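Long-range contacts in arylalkylamine N-Acetyltransferase like 5b (Aedes aegypti, PDB 4FD4), which probably transfers an acyl group, such as acetyl, from an acyl-coenzyme A to arylalkylamines like serotonin and dopamine: residues 6-12 and 61-67; 20-26 and 71-77; 144-149 and 175-181. All blocks are in the same frame, centred on the assembly; numbering follows the deposited sequence.

How the contacts relate
All three contacts build the GNAT fold of the enzyme around its mixed sheet. Contact 1 pairs strand 7-11, at one edge of the sheet, with strand 61-66, and contact 2 lays helix 17-28 over the next strand, 71-81; their centres are about 10 Å apart, and they are stitched together by the probable backbone bond from Ile73 N to Ala64 O (2.7 Å). Contact 3, with its centre about 17 Å from that of contact 1 and 19 Å from that of contact 2, joins two helices. Helix 143-158 reaches back to contact 1 through Arg146 NH2, 3.1 Å from Ile7 O, and through Leu147 CD2, 3.5 Å from Leu9 CD1. Leu147 CD1 also touches Val75 of contact 2.

Contact 1: residues 6-12 and 61-67; sequences SIVLRVA and VVVAEDS
The guanidinium of Arg10 has Val63 CG2 over one face and the carboxylate of Glu65 at its edge, in an antiparallel pairing that sets the first strand of the GNAT sheet beside strand 61-66. The grip is side-on: NE of Arg10 donates to OE2 of Glu65 at 3.0 Å, and NH2 of Arg10 to OE1 of Glu65 at 3.2 Å. Both oxygens lie close to the guanidinium plane, yet the nitrogens reach them from above the carboxylate, because the two planes are turned 56° apart. CG of Arg10 stands between its backbone N and carbonyl carbon (chi1 60°), and from there the chain runs extended to meet the straight chain of Glu65. NH2 has a second acid partner in Glu16, so the arginine probably balances two carboxylates.

Behind this bridge, Val8 and Glu65, and then Arg10 and Val63, form hydrogen-bonded pairs. The other face carries Leu9, whose CD2 lies 4.0 Å from CB of Ala64, beneath helix 143-158. Where the strand gives way to loop, Ala12 N donates to Val61 O at 2.7 Å, and a water sits 2.8 Å from Ala12 O and 3.2 Å from Val61 N, bridging the two.

Contact 2: residues 20-26 and 71-77; sequences VREILHR and KFIGVSI
Ile23 meets Phe72 and Val75 where the helical segment 20-26 runs nearly perpendicular to strand segment 71-77, an alpha-on-beta packing of the GNAT fold. Its CB sits 4.1 Å from CB of Phe72. CG2 then reaches CB and CG1 of Val75, while CG1, anti to the backbone N (chi1 -176°), carries the longer branch past CG1 of Val75 and across to the strand backbone. The tip, CD1, ends 3.5 Å from the carbonyl O of Phe72 and also touches the backbone at Ile73. Ile73 is the first residue of a classic beta bulge: it and Gly74 both face Ala64 of the neighbouring strand.

Hydrophobic neighbours extend the seam. The Phe72 ring turns an edge to the backbone N of Val20, with CE2 4.2 Å from CG2 of that valine, and Leu24 divides its methyls: CD2 meets CG1 of Val75, and CD1 meets CD1 of Ile77.

At the other end, Arg26 NH1 donates to Phe72 O at 3.3 Å, in the guanidinium plane and fairly straight (166°), and also pairs with Asp135. NH2 is held by Glu22, its OE2 accepting through the syn lone pair. CE of Lys71 covers one guanidinium face, and Lys71 NZ lies 4.3 Å from Arg26 NH1. With two acids near Arg26, the closeness of this second cation is probably offset, and the arginine can tie helix to strand beside a largely apolar seam.

Contact 3: residues 144-149 and 175-181; sequences GQRLLQ and LAEKLGM
This is a helix-to-helix contact on one side of the GNAT sheet, joining helix 143-158 to the last turn of helix 170-178 and the bend that follows it. Leu179, the first residue to leave the helical path, puts its two methyls to different uses. CD1 touches CG of Gln145, whereas CD2 lies 3.7 Å from CD1 of Leu148 and rests against CB and OE1 of Gln149, whose NE2 is hydrogen-bonded to Asp153. The side chains of Leu148 and Leu179 lie alongside each other, pointing opposite ways, and CD1 of Leu148 continues to CA of Ala176 and, at 4.3 Å, to SD of Met181.

One turn back, Leu175 straddles the start of the opposing segment: CD1 packs on Gly144, 4.0 Å from its C, and CD2 meets CB of Gln145. Gly144 has no side chain, and the methyl rests directly on its backbone.

The bend is a Schellman motif. Met181 N bonds to Ala176 O and Gly180 N to Glu177 O, with Gly180 at positive phi (89°), and the chain then enters strand 182-188.

Alongside the leucines, CG of Gln145 is anti to the backbone N (chi1 179°) and the chain stays extended beyond it, to where Lys178 NZ donates to Gln145 OE1 at 3.1 Å. The ammonium approaches from above the amide plane, at 99° to the C=O, rather than on a lone pair. The polar link is therefore probably a modest one, leaving leucine packing as the main source of cohesion.

Contact 1: residues 6-12 and 61-67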
loop_
_atom_site.group_PDB
_atom_site.type_symbol
_atom_site.label_atom_id
_atom_site.label_comp_id
_atom_site.label_asym_id
_atom_site.label_seq_id
_atom_site.Cartn_x
_atom_site.Cartn_y
_atom_site.Cartn_z
ATOM N N SER A 6 -1.834 -5.636 -26.046
ATOM C CA SER A 6 -1.228 -6.229 -24.864
ATOM C C SER A 6 -1.014 -5.158 -23.786
ATOM O O SER A 6 -1.249 -3.968 -24.016
ATOM C CB SER A 6 0.088 -6.919 -25.217
ATOM O OG SER A 6 0.438 -7.870 -24.221
ATOM N N ILE A 7 -0.584 -5.588 -22.606
ATOM C CA ILE A 7 -0.570 -4.718 -21.431
ATOM C C ILE A 7 0.849 -4.240 -21.111
ATOM O O ILE A 7 1.774 -5.050 -21.057
ATOM C CB ILE A 7 -1.191 -5.430 -20.211
ATOM C CG1 ILE A 7 -2.691 -5.642 -20.434
ATOM C CG2 ILE A 7 -0.960 -4.632 -18.932
ATOM C CD1 ILE A 7 -3.439 -4.378 -20.827
ATOM N N VAL A 8 1.017 -2.931 -20.921
ATOM C CA VAL A 8 2.338 -2.347 -20.659
ATOM C C VAL A 8 2.522 -2.041 -19.172
ATOM O O VAL A 8 1.658 -1.423 -18.566
ATOM C CB VAL A 8 2.508 -1.022 -21.409
ATOM C CG1 VAL A 8 3.850 -0.368 -21.052
ATOM C CG2 VAL A 8 2.382 -1.222 -22.916
ATOM N N LEU A 9 3.639 -2.454 -18.584
ATOM C CA LEU A 9 3.952 -2.016 -17.224
ATOM C C LEU A 9 5.041 -0.961 -17.290
ATOM O O LEU A 9 6.034 -1.149 -17.996
ATOM C CB LEU A 9 4.458 -3.176 -16.370
ATOM C CG LEU A 9 3.501 -4.257 -15.864
ATOM C CD1 LEU A 9 3.079 -3.981 -14.448
ATOM C CD2 LEU A 9 2.300 -4.465 -16.781
ATOM N N ARG A 10 4.875 0.135 -16.552
ATOM C CA ARG A 10 5.924 1.150 -16.513
ATOM C C ARG A 10 5.738 2.097 -15.341
ATOM O O ARG A 10 4.705 2.089 -14.692
ATOM C CB ARG A 10 5.927 1.958 -17.804
ATOM C CG ARG A 10 4.590 2.670 -18.042
ATOM C CD ARG A 10 4.581 3.370 -19.365
ATOM N NE ARG A 10 3.294 4.016 -19.639
ATOM C CZ ARG A 10 2.913 5.183 -19.130
ATOM N NH1 ARG A 10 3.705 5.856 -18.291
ATOM N NH2 ARG A 10 1.724 5.671 -19.453
ATOM N N VAL A 11 6.735 2.932 -15.088
ATOM C CA VAL A 11 6.634 3.927 -14.031
ATOM C C VAL A 11 5.774 5.105 -14.521
ATOM O O VAL A 11 5.872 5.516 -15.685
ATOM C CB VAL A 11 8.058 4.365 -13.570
ATOM C CG1 VAL A 11 8.010 5.650 -12.761
ATOM C CG2 VAL A 11 8.723 3.235 -12.752
ATOM N N ALA A 12 4.902 5.615 -13.654
ATOM C CA ALA A 12 4.061 6.762 -14.012
ATOM C C ALA A 12 4.895 8.045 -14.040
ATOM O O ALA A 12 5.752 8.241 -13.183
ATOM C CB ALA A 12 2.909 6.899 -13.033
ATOM N N VAL A 61 5.791 4.930 -8.566
ATOM C CA VAL A 61 4.424 4.547 -8.891
ATOM C C VAL A 61 4.446 3.797 -10.210
ATOM O O VAL A 61 4.875 4.332 -11.234
ATOM C CB VAL A 61 3.487 5.773 -8.958
ATOM C CG1 VAL A 61 2.131 5.388 -9.512
ATOM C CG2 VAL A 61 3.333 6.385 -7.569
ATOM N N VAL A 62 4.025 2.538 -10.171
ATOM C CA VAL A 62 4.031 1.706 -11.363
ATOM C C VAL A 62 2.597 1.507 -11.834
ATOM O O VAL A 62 1.703 1.249 -11.032
ATOM C CB VAL A 62 4.648 0.318 -11.118
ATOM C CG1 VAL A 62 4.592 -0.515 -12.403
ATOM C CG2 VAL A 62 6.079 0.430 -10.618
ATOM N N VAL A 63 2.384 1.619 -13.139
ATOM C CA VAL A 63 1.063 1.453 -13.687
ATOM C C VAL A 63 1.094 0.337 -14.707
ATOM O O VAL A 63 2.133 0.064 -15.347
ATOM C CB VAL A 63 0.534 2.742 -14.324
ATOM C CG1 VAL A 63 0.222 3.793 -13.248
ATOM C CG2 VAL A 63 1.539 3.274 -15.333
ATOM N N ALA A 64 -0.048 -0.329 -14.797
ATOM C CA ALA A 64 -0.319 -1.293 -15.856
ATOM C C ALA A 64 -1.344 -0.605 -16.747
ATOM O O ALA A 64 -2.416 -0.162 -16.279
ATOM C CB ALA A 64 -0.884 -2.579 -15.279
ATOM N N GLU A 65 -0.994 -0.512 -18.027
ATOM C CA GLU A 65 -1.714 0.292 -19.003
ATOM C C GLU A 65 -2.184 -0.583 -20.167
ATOM O O GLU A 65 -1.446 -1.440 -20.654
ATOM C CB GLU A 65 -0.760 1.373 -19.525
ATOM C CG GLU A 65 -1.300 2.318 -20.582
ATOM C CD GLU A 65 -0.246 3.337 -21.030
ATOM O OE1 GLU A 65 -0.608 4.504 -21.302
ATOM O OE2 GLU A 65 0.950 2.970 -21.106
ATOM N N ASP A 66 -3.418 -0.365 -20.599
ATOM C CA ASP A 66 -3.952 -0.995 -21.806
ATOM C C ASP A 66 -3.698 -0.018 -22.951
ATOM O O ASP A 66 -4.536 0.836 -23.243
ATOM C CB ASP A 66 -5.453 -1.255 -21.631
ATOM C CG ASP A 66 -6.097 -1.920 -22.851
ATOM O OD1 ASP A 66 -5.593 -1.745 -23.980
ATOM O OD2 ASP A 66 -7.129 -2.598 -22.676
ATOM N N SER A 67 -2.531 -0.126 -23.581
ATOM C CA SER A 67 -2.118 0.850 -24.589
ATOM C C SER A 67 -3.116 0.962 -25.742
ATOM O O SER A 67 -3.287 2.037 -26.318
ATOM C CB SER A 67 -0.722 0.526 -25.124
ATOM O OG SER A 67 -0.709 -0.717 -25.804
HETATM O O HOH W 1 6.096 7.455 -10.539
#

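Contact 2: residues 20-26 and 71-77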
loop_
_atom_site.group_PDB
_atom_site.type_symbol
_atom_site.label_atom_id
_atom_site.label_comp_id
_atom_site.label_asym_id
_atom_site.label_seq_id
_atom_site.Cartn_x
_atom_site.Cartn_y
_atom_site.Cartn_z
ATOM N N VAL A 20 -3.224 8.818 -12.549
ATOM C CA VAL A 20 -2.962 7.958 -11.398
ATOM C C VAL A 20 -4.129 8.191 -10.446
ATOM O O VAL A 20 -4.753 7.241 -9.956
ATOM C CB VAL A 20 -1.603 8.274 -10.733
ATOM C CG1 VAL A 20 -1.393 7.414 -9.487
ATOM C CG2 VAL A 20 -0.445 8.044 -11.736
ATOM N N ARG A 21 -4.492 9.461 -10.273
ATOM C CA ARG A 21 -5.586 9.784 -9.371
ATOM C C ARG A 21 -6.798 8.955 -9.802
ATOM O O ARG A 21 -7.456 8.286 -8.973
ATOM C CB ARG A 21 -5.891 11.297 -9.397
ATOM C CG ARG A 21 -6.744 11.807 -8.222
ATOM C CD ARG A 21 -7.361 13.197 -8.497
ATOM N NE ARG A 21 -6.362 14.246 -8.700
ATOM C CZ ARG A 21 -5.829 14.984 -7.727
ATOM N NH1 ARG A 21 -6.195 14.792 -6.464
ATOM N NH2 ARG A 21 -4.924 15.919 -8.013
ATOM N N GLU A 22 -7.137 8.975 -11.072
ATOM C CA GLU A 22 -8.335 8.274 -11.509
ATOM C C GLU A 22 -8.283 6.808 -11.214
ATOM O O GLU A 22 -9.251 6.288 -10.764
ATOM C CB GLU A 22 -8.644 8.453 -12.986
ATOM C CG GLU A 22 -10.004 7.845 -13.412
ATOM C CD GLU A 22 -9.989 6.318 -13.777
ATOM O OE1 GLU A 22 -8.990 5.776 -14.277
ATOM O OE2 GLU A 22 -11.024 5.663 -13.602
ATOM N N ILE A 23 -7.163 6.142 -11.495
ATOM C CA ILE A 23 -7.173 4.708 -11.269
ATOM C C ILE A 23 -7.362 4.443 -9.773
ATOM O O ILE A 23 -8.087 3.510 -9.376
ATOM C CB ILE A 23 -5.943 3.972 -11.903
ATOM C CG1 ILE A 23 -6.059 2.455 -11.714
ATOM C CG2 ILE A 23 -4.631 4.540 -11.392
ATOM C CD1 ILE A 23 -7.002 1.784 -12.701
ATOM N N LEU A 24 -6.780 5.305 -8.932
ATOM C CA LEU A 24 -6.930 5.099 -7.496
ATOM C C LEU A 24 -8.397 5.242 -7.110
ATOM O O LEU A 24 -8.926 4.448 -6.335
ATOM C CB LEU A 24 -6.071 6.086 -6.680
ATOM C CG LEU A 24 -4.556 5.856 -6.695
ATOM C CD1 LEU A 24 -3.850 7.003 -5.948
ATOM C CD2 LEU A 24 -4.176 4.500 -6.090
ATOM N N HIS A 25 -9.058 6.251 -7.659
ATOM C CA HIS A 25 -10.473 6.452 -7.346
ATOM C C HIS A 25 -11.268 5.218 -7.774
ATOM O O HIS A 25 -12.224 4.831 -7.110
ATOM C CB HIS A 25 -11.024 7.648 -8.126
ATOM C CG HIS A 25 -10.940 8.957 -7.407
ATOM N ND1 HIS A 25 -12.068 9.663 -7.025
ATOM C CD2 HIS A 25 -9.883 9.714 -7.042
ATOM C CE1 HIS A 25 -11.698 10.788 -6.443
ATOM N NE2 HIS A 25 -10.378 10.848 -6.437
ATOM N N ARG A 26 -10.869 4.597 -8.883
ATOM C CA ARG A 26 -11.772 3.645 -9.555
ATOM C C ARG A 26 -11.673 2.232 -9.004
ATOM O O ARG A 26 -12.686 1.581 -8.752
ATOM C CB ARG A 26 -11.512 3.634 -11.072
ATOM C CG ARG A 26 -12.640 3.014 -11.906
ATOM C CD ARG A 26 -12.307 3.005 -13.398
ATOM N NE ARG A 26 -11.445 1.879 -13.759
ATOM C CZ ARG A 26 -10.334 1.974 -14.486
ATOM N NH1 ARG A 26 -9.617 0.881 -14.761
ATOM N NH2 ARG A 26 -9.933 3.156 -14.939
ATOM N N LYS A 71 -5.426 3.469 -21.408
ATOM C CA LYS A 71 -6.134 3.389 -20.131
ATOM C C LYS A 71 -5.316 2.645 -19.071
ATOM O O LYS A 71 -4.758 1.579 -19.347
ATOM C CB LYS A 71 -7.469 2.666 -20.353
ATOM C CG LYS A 71 -8.210 2.250 -19.091
ATOM C CD LYS A 71 -9.379 1.326 -19.443
ATOM C CE LYS A 71 -10.209 0.967 -18.213
ATOM N NZ LYS A 71 -11.377 0.111 -18.578
ATOM N N PHE A 72 -5.244 3.194 -17.860
ATOM C CA PHE A 72 -4.613 2.467 -16.766
ATOM C C PHE A 72 -5.572 1.365 -16.289
ATOM O O PHE A 72 -6.789 1.563 -16.237
ATOM C CB PHE A 72 -4.271 3.402 -15.598
ATOM C CG PHE A 72 -3.136 4.359 -15.878
ATOM C CD1 PHE A 72 -2.291 4.174 -16.969
ATOM C CD2 PHE A 72 -2.906 5.445 -15.030
ATOM C CE1 PHE A 72 -1.251 5.062 -17.218
ATOM C CE2 PHE A 72 -1.868 6.330 -15.274
ATOM C CZ PHE A 72 -1.040 6.146 -16.364
ATOM N N ILE A 73 -5.027 0.213 -15.926
ATOM C CA ILE A 73 -5.855 -0.876 -15.431
ATOM C C ILE A 73 -5.220 -1.529 -14.215
ATOM O O ILE A 73 -5.739 -2.508 -13.672
ATOM C CB ILE A 73 -6.079 -1.949 -16.513
ATOM C CG1 ILE A 73 -4.729 -2.481 -16.992
ATOM C CG2 ILE A 73 -6.877 -1.364 -17.667
ATOM C CD1 ILE A 73 -4.829 -3.711 -17.861
ATOM N N GLY A 74 -4.069 -1.009 -13.803
ATOM C CA GLY A 74 -3.503 -1.453 -12.542
ATOM C C GLY A 74 -2.547 -0.404 -12.011
ATOM O O GLY A 74 -2.045 0.419 -12.782
ATOM N N VAL A 75 -2.287 -0.426 -10.712
ATOM C CA VAL A 75 -1.348 0.553 -10.142
ATOM C C VAL A 75 -0.734 -0.003 -8.869
ATOM O O VAL A 75 -1.370 -0.771 -8.143
ATOM C CB VAL A 75 -2.042 1.908 -9.873
ATOM C CG1 VAL A 75 -3.228 1.705 -8.917
ATOM C CG2 VAL A 75 -1.035 2.992 -9.295
ATOM N N SER A 76 0.527 0.348 -8.622
ATOM C CA SER A 76 1.200 -0.019 -7.386
ATOM C C SER A 76 2.015 1.174 -6.917
ATOM O O SER A 76 2.765 1.770 -7.689
ATOM C CB SER A 76 2.113 -1.225 -7.566
ATOM O OG SER A 76 2.784 -1.506 -6.336
ATOM N N ILE A 77 1.876 1.507 -5.649
ATOM C CA ILE A 77 2.586 2.656 -5.111
ATOM C C ILE A 77 3.459 2.201 -3.957
ATOM O O ILE A 77 3.004 1.502 -3.039
ATOM C CB ILE A 77 1.616 3.767 -4.695
ATOM C CG1 ILE A 77 0.787 4.184 -5.918
ATOM C CG2 ILE A 77 2.376 4.959 -4.102
ATOM C CD1 ILE A 77 -0.052 5.405 -5.717
#

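Contact 3: residues 144-149 and 175-181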
loop_
_atom_site.group_PDB
_atom_site.type_symbol
_atom_site.label_atom_id
_atom_site.label_comp_id
_atom_site.label_asym_id
_atom_site.label_seq_id
_atom_site.Cartn_x
_atom_site.Cartn_y
_atom_site.Cartn_z
ATOM N N GLY A 144 -1.450 -8.698 -11.153
ATOM C CA GLY A 144 -0.994 -8.486 -9.792
ATOM C C GLY A 144 0.443 -8.930 -9.654
ATOM O O GLY A 144 1.292 -8.204 -9.102
ATOM N N GLN A 145 0.732 -10.122 -10.171
ATOM C CA GLN A 145 2.080 -10.662 -10.039
ATOM C C GLN A 145 3.070 -9.812 -10.823
ATOM O O GLN A 145 4.188 -9.592 -10.367
ATOM C CB GLN A 145 2.153 -12.133 -10.474
ATOM C CG GLN A 145 3.564 -12.729 -10.379
ATOM C CD GLN A 145 3.645 -14.180 -10.853
ATOM O OE1 GLN A 145 2.627 -14.810 -11.151
ATOM N NE2 GLN A 145 4.868 -14.716 -10.915
ATOM N N ARG A 146 2.664 -9.321 -11.993
ATOM C CA ARG A 146 3.561 -8.480 -12.799
ATOM C C ARG A 146 3.827 -7.117 -12.165
ATOM O O ARG A 146 4.949 -6.601 -12.246
ATOM C CB ARG A 146 3.042 -8.330 -14.227
ATOM C CG ARG A 146 3.220 -9.592 -15.068
ATOM C CD ARG A 146 2.395 -9.507 -16.333
ATOM N NE ARG A 146 2.914 -8.530 -17.279
ATOM C CZ ARG A 146 2.266 -8.141 -18.375
ATOM N NH1 ARG A 146 1.073 -8.659 -18.660
ATOM N NH2 ARG A 146 2.808 -7.242 -19.183
ATOM N N LEU A 147 2.810 -6.543 -11.523
ATOM C CA LEU A 147 2.998 -5.286 -10.774
ATOM C C LEU A 147 3.958 -5.469 -9.610
ATOM O O LEU A 147 4.907 -4.690 -9.448
ATOM C CB LEU A 147 1.668 -4.751 -10.249
ATOM C CG LEU A 147 0.806 -3.987 -11.242
ATOM C CD1 LEU A 147 -0.575 -3.706 -10.638
ATOM C CD2 LEU A 147 1.514 -2.685 -11.641
ATOM N N LEU A 148 3.717 -6.492 -8.790
ATOM C CA LEU A 148 4.572 -6.732 -7.630
ATOM C C LEU A 148 5.983 -7.075 -8.073
ATOM O O LEU A 148 6.960 -6.624 -7.483
ATOM C CB LEU A 148 4.008 -7.873 -6.771
ATOM C CG LEU A 148 4.145 -7.873 -5.242
ATOM C CD1 LEU A 148 4.413 -9.283 -4.717
ATOM C CD2 LEU A 148 5.172 -6.883 -4.696
ATOM N N GLN A 149 6.103 -7.894 -9.107
ATOM C CA GLN A 149 7.429 -8.260 -9.597
ATOM C C GLN A 149 8.137 -7.031 -10.132
ATOM O O GLN A 149 9.345 -6.891 -9.981
ATOM C CB GLN A 149 7.360 -9.304 -10.707
ATOM C CG GLN A 149 8.756 -9.705 -11.190
ATOM C CD GLN A 149 9.478 -10.512 -10.133
ATOM O OE1 GLN A 149 8.979 -11.546 -9.699
ATOM N NE2 GLN A 149 10.627 -10.022 -9.676
ATOM N N LEU A 175 0.288 -13.715 -3.384
ATOM C CA LEU A 175 1.315 -13.254 -4.308
ATOM C C LEU A 175 2.608 -13.054 -3.552
ATOM O O LEU A 175 3.646 -13.597 -3.931
ATOM C CB LEU A 175 0.900 -11.934 -4.937
ATOM C CG LEU A 175 -0.275 -11.955 -5.905
ATOM C CD1 LEU A 175 -0.727 -10.539 -6.215
ATOM C CD2 LEU A 175 0.119 -12.678 -7.184
ATOM N N ALA A 176 2.528 -12.268 -2.478
ATOM C CA ALA A 176 3.704 -11.961 -1.668
ATOM C C ALA A 176 4.448 -13.245 -1.326
ATOM O O ALA A 176 5.662 -13.363 -1.542
ATOM C CB ALA A 176 3.298 -11.230 -0.406
ATOM N N GLU A 177 3.712 -14.213 -0.796
ATOM C CA GLU A 177 4.301 -15.499 -0.445
ATOM C C GLU A 177 4.911 -16.163 -1.673
ATOM O O GLU A 177 6.059 -16.605 -1.636
ATOM C CB GLU A 177 3.254 -16.403 0.224
ATOM C CG GLU A 177 3.274 -16.321 1.752
ATOM C CD GLU A 177 1.892 -16.434 2.385
ATOM O OE1 GLU A 177 0.935 -16.848 1.692
ATOM O OE2 GLU A 177 1.767 -16.098 3.583
ATOM N N LYS A 178 4.145 -16.206 -2.762
ATOM C CA LYS A 178 4.612 -16.786 -4.021
ATOM C C LYS A 178 5.924 -16.170 -4.499
ATOM O O LYS A 178 6.829 -16.885 -4.948
ATOM C CB LYS A 178 3.547 -16.636 -5.116
ATOM C CG LYS A 178 4.001 -17.127 -6.489
ATOM C CD LYS A 178 2.876 -17.015 -7.527
ATOM C CE LYS A 178 3.010 -18.090 -8.611
ATOM N NZ LYS A 178 3.386 -17.545 -9.951
ATOM N N LEU A 179 6.028 -14.847 -4.408
ATOM C CA LEU A 179 7.213 -14.157 -4.912
ATOM C C LEU A 179 8.317 -14.071 -3.859
ATOM O O LEU A 179 9.214 -13.226 -3.957
ATOM C CB LEU A 179 6.869 -12.769 -5.473
ATOM C CG LEU A 179 6.125 -12.684 -6.818
ATOM C CD1 LEU A 179 4.682 -13.144 -6.693
ATOM C CD2 LEU A 179 6.164 -11.256 -7.375
ATOM N N GLY A 180 8.240 -14.947 -2.857
ATOM C CA GLY A 180 9.334 -15.146 -1.923
ATOM C C GLY A 180 9.331 -14.259 -0.694
ATOM O O GLY A 180 10.339 -14.168 0.012
ATOM N N MET A 181 8.206 -13.604 -0.433
ATOM C CA MET A 181 8.075 -12.762 0.749
ATOM C C MET A 181 7.562 -13.578 1.941
ATOM O O MET A 181 6.621 -14.361 1.807
ATOM C CB MET A 181 7.141 -11.581 0.461
ATOM C CG MET A 181 7.563 -10.744 -0.750
ATOM S SD MET A 181 6.536 -9.282 -1.003
ATOM C CE MET A 181 7.165 -8.191 0.271
#